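Local coordinates for protein Dhd127_a (Synthetic construct, PDB 6DLM) that is a computationally designed helical hairpin that pairs with its partner chain, Dhd127_b, to form a coiled-coil heterodimer, at residues E34-R38 against G39-E43; E50-H53 against R54-K58. All coordinates share one frame; numbering follows the deposited sequence.

Contact 1 (E34-R38 against G39-E43)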
loop_
_atom_site.group_PDB
_atom_site.type_symbol
_atom_site.label_atom_id
_atom_site.label_comp_id
_atom_site.label_asym_id
_atom_site.label_seq_id
_atom_site.Cartn_x
_atom_site.Cartn_y
_atom_site.Cartn_z
ATOM N N GLU A 34 8.343 5.875 18.265
ATOM C CA GLU A 34 9.523 6.064 19.092
ATOM C C GLU A 34 9.636 7.527 19.538
ATOM O O GLU A 34 9.936 7.778 20.691
ATOM C CB GLU A 34 10.775 5.646 18.326
ATOM C CG GLU A 34 10.789 4.174 17.935
ATOM C CD GLU A 34 11.956 3.815 17.034
ATOM O OE1 GLU A 34 12.694 4.725 16.613
ATOM O OE2 GLU A 34 12.130 2.616 16.744
ATOM N N VAL A 35 9.372 8.459 18.630
ATOM C CA VAL A 35 9.406 9.879 18.969
ATOM C C VAL A 35 8.374 10.239 20.040
ATOM O O VAL A 35 8.678 10.992 20.948
ATOM C CB VAL A 35 9.168 10.762 17.737
ATOM C CG1 VAL A 35 9.073 12.217 18.147
ATOM C CG2 VAL A 35 10.282 10.568 16.728
ATOM N N LEU A 36 7.179 9.677 19.945
ATOM C CA LEU A 36 6.146 9.927 20.943
ATOM C C LEU A 36 6.549 9.393 22.316
ATOM O O LEU A 36 6.298 10.025 23.331
ATOM C CB LEU A 36 4.827 9.293 20.517
ATOM C CG LEU A 36 3.711 9.290 21.559
ATOM C CD1 LEU A 36 2.878 10.557 21.452
ATOM C CD2 LEU A 36 2.847 8.057 21.367
ATOM N N GLU A 37 7.174 8.225 22.340
ATOM C CA GLU A 37 7.588 7.603 23.596
ATOM C C GLU A 37 8.550 8.515 24.370
ATOM O O GLU A 37 8.474 8.585 25.583
ATOM C CB GLU A 37 8.205 6.229 23.360
ATOM C CG GLU A 37 7.263 5.282 22.648
ATOM C CD GLU A 37 7.287 3.886 23.221
ATOM O OE1 GLU A 37 7.160 2.919 22.440
ATOM O OE2 GLU A 37 7.421 3.754 24.450
ATOM N N ARG A 38 9.408 9.235 23.679
ATOM C CA ARG A 38 10.267 10.181 24.381
ATOM C C ARG A 38 9.724 11.641 24.497
ATOM O O ARG A 38 10.490 12.512 24.898
ATOM C CB ARG A 38 11.678 10.166 23.798
ATOM C CG ARG A 38 11.756 10.424 22.315
ATOM C CD ARG A 38 13.120 10.036 21.782
ATOM N NE ARG A 38 13.413 10.719 20.534
ATOM C CZ ARG A 38 13.534 10.122 19.358
ATOM N NH1 ARG A 38 13.419 8.812 19.247
ATOM N NH2 ARG A 38 13.798 10.854 18.289
ATOM N N GLY A 39 8.453 11.843 24.177
ATOM C CA GLY A 39 7.822 13.148 24.244
ATOM C C GLY A 39 8.417 14.266 23.393
ATOM O O GLY A 39 8.418 15.418 23.825
ATOM N N GLU A 40 8.889 13.934 22.197
ATOM C CA GLU A 40 9.468 14.917 21.274
ATOM C C GLU A 40 8.679 15.185 19.963
ATOM O O GLU A 40 9.282 15.583 18.978
ATOM C CB GLU A 40 10.914 14.532 20.928
ATOM C CG GLU A 40 11.930 14.780 22.026
ATOM C CD GLU A 40 13.289 14.196 21.695
ATOM O OE1 GLU A 40 13.431 13.585 20.619
ATOM O OE2 GLU A 40 14.218 14.342 22.509
ATOM N N VAL A 41 7.390 14.903 19.934
ATOM C CA VAL A 41 6.673 15.115 18.705
ATOM C C VAL A 41 6.723 16.594 18.353
ATOM O O VAL A 41 6.508 17.458 19.196
ATOM C CB VAL A 41 5.218 14.646 18.824
ATOM C CG1 VAL A 41 4.382 15.264 17.725
ATOM C CG2 VAL A 41 5.147 13.129 18.790
ATOM N N ASP A 42 7.048 16.875 17.104
ATOM C CA ASP A 42 7.091 18.247 16.626
ATOM C C ASP A 42 6.042 18.690 15.594
ATOM O O ASP A 42 6.281 19.746 15.013
ATOM C CB ASP A 42 8.481 18.548 16.042
ATOM C CG ASP A 42 8.760 17.813 14.721
ATOM O OD1 ASP A 42 7.815 17.434 14.003
ATOM O OD2 ASP A 42 9.946 17.630 14.392
ATOM N N GLU A 43 5.017 17.876 15.315
ATOM C CA GLU A 43 3.979 18.162 14.307
ATOM C C GLU A 43 4.376 17.805 12.846
ATOM O O GLU A 43 3.577 17.237 12.116
ATOM C CB GLU A 43 3.508 19.612 14.383
ATOM C CG GLU A 43 3.136 20.081 15.778
ATOM C CD GLU A 43 2.150 19.166 16.475
ATOM O OE1 GLU A 43 1.149 18.770 15.844
ATOM O OE2 GLU A 43 2.374 18.852 17.659
#
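Arg38 NE donates to Glu40 OE1 at 2.9 Å, and the N-H points almost straight at the oxygen (170°). The acceptor lies in the guanidinium plane, at its edge, whereas seen from Glu40 the donor comes from above the carboxylate; the two flat groups are turned 85° against each other. Arg38 reaches this place because its CG is wedged on the side where it faces both the backbone N and the carbonyl (chi1 55°), after which the chain runs extended to NE and carries the guanidinium back over the helix end. One face of the group then rests on Val35 CA, 4.1 Å below the plane.

The backbone beneath this ion pair is a Schellman motif that terminates helix 3-37. Gly39, with a positive phi, is its C-prime residue: Glu40 N bonds to Val35 O at 3.2 Å, and Gly39 N bonds to Leu36 O at 2.9 Å, meeting that oxygen from above the carbonyl plane. Val41 supplies an apolar contact just past the turn. Its CG2 lies 4.1 Å from Val35 CG1 and 4.2 Å from Leu36 CB, so one methyl branch touches both helical residues, while Val35 CG1 also comes within 3.5 Å of Glu40 O. Leu36 packs on Leu36 of the Dhd127_b chain, and the carboxylate of Glu37 forms a salt bridge to Arg47 of that chain. Farther along the loop, Glu43 takes the N-cap position of helix 44-73, and its OE2 is paired with Arg39 of Dhd127_b.

Contact 2 (E50-H53 against R54-K58)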
loop_
_atom_site.group_PDB
_atom_site.type_symbol
_atom_site.label_atom_id
_atom_site.label_comp_id
_atom_site.label_asym_id
_atom_site.label_seq_id
_atom_site.Cartn_x
_atom_site.Cartn_y
_atom_site.Cartn_z
ATOM N N GLU A 50 0.876 11.992 7.158
ATOM C CA GLU A 50 -0.310 12.341 6.396
ATOM C C GLU A 50 -0.003 12.503 4.918
ATOM O O GLU A 50 -0.777 12.049 4.098
ATOM C CB GLU A 50 -0.900 13.654 6.860
ATOM C CG GLU A 50 -1.108 13.788 8.342
ATOM C CD GLU A 50 -2.028 14.933 8.649
ATOM O OE1 GLU A 50 -1.547 15.971 9.137
ATOM O OE2 GLU A 50 -3.231 14.798 8.360
ATOM N N ASP A 51 1.099 13.152 4.593
ATOM C CA ASP A 51 1.456 13.315 3.197
ATOM C C ASP A 51 1.611 11.936 2.536
ATOM O O ASP A 51 1.106 11.724 1.446
ATOM C CB ASP A 51 2.774 14.075 3.070
ATOM C CG ASP A 51 2.633 15.560 3.360
ATOM O OD1 ASP A 51 1.499 16.039 3.508
ATOM O OD2 ASP A 51 3.672 16.246 3.433
ATOM N N LEU A 52 2.267 11.014 3.224
ATOM C CA LEU A 52 2.453 9.664 2.714
ATOM C C LEU A 52 1.101 8.961 2.506
ATOM O O LEU A 52 0.884 8.323 1.488
ATOM C CB LEU A 52 3.310 8.884 3.697
ATOM C CG LEU A 52 4.169 7.723 3.220
ATOM C CD1 LEU A 52 4.724 7.910 1.819
ATOM C CD2 LEU A 52 5.307 7.556 4.215
ATOM N N HIS A 53 0.180 9.092 3.454
ATOM C CA HIS A 53 -1.139 8.517 3.268
ATOM C C HIS A 53 -1.818 9.106 2.027
ATOM O O HIS A 53 -2.366 8.364 1.235
ATOM C CB HIS A 53 -2.003 8.840 4.475
ATOM C CG HIS A 53 -1.888 7.850 5.582
ATOM N ND1 HIS A 53 -2.732 6.769 5.702
ATOM C CD2 HIS A 53 -1.029 7.777 6.624
ATOM C CE1 HIS A 53 -2.392 6.069 6.767
ATOM N NE2 HIS A 53 -1.364 6.662 7.346
ATOM N N ARG A 54 -1.700 10.412 1.840
ATOM C CA ARG A 54 -2.317 11.092 0.709
ATOM C C ARG A 54 -1.762 10.555 -0.594
ATOM O O ARG A 54 -2.494 10.209 -1.499
ATOM C CB ARG A 54 -2.009 12.589 0.784
ATOM C CG ARG A 54 -2.970 13.472 0.002
ATOM C CD ARG A 54 -2.463 14.901 -0.216
ATOM N NE ARG A 54 -1.719 15.454 0.915
ATOM C CZ ARG A 54 -2.206 15.582 2.143
ATOM N NH1 ARG A 54 -1.450 16.093 3.102
ATOM N NH2 ARG A 54 -3.438 15.182 2.417
ATOM N N GLU A 55 -0.448 10.397 -0.643
ATOM C CA GLU A 55 0.199 9.859 -1.825
ATOM C C GLU A 55 -0.209 8.402 -2.083
ATOM O O GLU A 55 -0.357 7.991 -3.221
ATOM C CB GLU A 55 1.711 10.024 -1.726
ATOM C CG GLU A 55 2.118 11.487 -1.639
ATOM C CD GLU A 55 1.643 12.296 -2.840
ATOM O OE1 GLU A 55 1.957 11.896 -3.971
ATOM O OE2 GLU A 55 0.966 13.327 -2.657
ATOM N N LEU A 56 -0.322 7.616 -1.018
ATOM C CA LEU A 56 -0.726 6.224 -1.156
ATOM C C LEU A 56 -2.163 6.087 -1.688
ATOM O O LEU A 56 -2.436 5.275 -2.550
ATOM C CB LEU A 56 -0.577 5.509 0.180
ATOM C CG LEU A 56 0.855 5.049 0.431
ATOM C CD1 LEU A 56 1.126 4.847 1.905
ATOM C CD2 LEU A 56 1.117 3.782 -0.360
ATOM N N GLU A 57 -3.072 6.900 -1.168
ATOM C CA GLU A 57 -4.449 6.878 -1.623
ATOM C C GLU A 57 -4.500 7.214 -3.117
ATOM O O GLU A 57 -5.211 6.564 -3.855
ATOM C CB GLU A 57 -5.285 7.881 -0.833
ATOM C CG GLU A 57 -5.449 7.515 0.621
ATOM C CD GLU A 57 -6.001 8.649 1.460
ATOM O OE1 GLU A 57 -6.147 9.775 0.945
ATOM O OE2 GLU A 57 -6.275 8.414 2.647
ATOM N N LYS A 58 -3.720 8.201 -3.520
ATOM C CA LYS A 58 -3.627 8.597 -4.914
ATOM C C LYS A 58 -3.066 7.450 -5.778
ATOM O O LYS A 58 -3.583 7.191 -6.853
ATOM C CB LYS A 58 -2.765 9.852 -5.026
ATOM C CG LYS A 58 -2.218 10.139 -6.406
ATOM C CD LYS A 58 -1.534 11.501 -6.439
ATOM C CE LYS A 58 -0.443 11.549 -7.485
ATOM N NZ LYS A 58 0.740 10.750 -7.067
HETATM O O HOH W 1 1.569 14.170 -0.151
HETATM O O HOH W 2 -5.220 6.144 4.546
#
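Arg54 sends its CG away from its own backbone N and then bends at chi3 (-37°), which swings the guanidinium back along the helix to Asp51, whose CG sits beside its own backbone N. The two side chains run alongside one another, heading in one direction, their planes 66° apart. Arg54 NH1 reaches Asp51 OD1 at 3.0 Å, nearly along the C-O axis, but the N-H bond is bent (141°) and the oxygen is tilted out of the guanidinium plane. Asp51 OD2 forms a salt bridge with Lys47, so the carboxylate is gripped from two residues. An alanine in place of Asp51 would probably leave both Arg54 and Lys47 without this anionic mate and set the guanidinium free to turn.

The carbonyl of Asp51 is shared as well: Glu55 N bonds to Asp51 O at 2.9 Å. Water 1 donates to the same Asp51 O at 3.0 Å, and in one of the two modelled conformers of Glu55 it may also reach OE2 of that residue. A second water joins His53 to Glu57, lying in the plane of the imidazole at its edge, 2.8 Å from His53 ND1, and donating to Glu57 OE2 at 3.1 Å. On the buried side, Leu52 CG approaches Leu56 CD1 at 4.4 Å; Leu56 also packs on Leu18, Leu21, Leu22 and Leu25 of helix 3-37 and on Leu26 of the Dhd127_b chain. Glu50 is turned to that chain too, through a salt bridge with Lys37 of Dhd127_b. Regular i to i+4 backbone bonds, an i to i+3 ion pair on the outer surface and buried leucines, of which Leu56 meets helix 3-37 and the partner chain, are the arrangement of an amphipathic helix in a coiled-coil bundle.

The loop contact comes first in the sequence, and the helical one follows it; the two do not touch: their centres are 22 Å apart and their nearest atoms about 6 Å apart. The 34-43 contact lies at one end of the hairpin, with its centre about 25 Å from the centre of the chain, and takes the backbone from helix 3-37 toward helix 44-73. Contact 2 is wholly within the second helix, about 7 Å from that centre, where burial is greater. Both combine an arginine-carboxylate pair with hydrophobic residues, and both border the Dhd127_b chain, so loop end and helix middle alike contribute to the heterodimer interface.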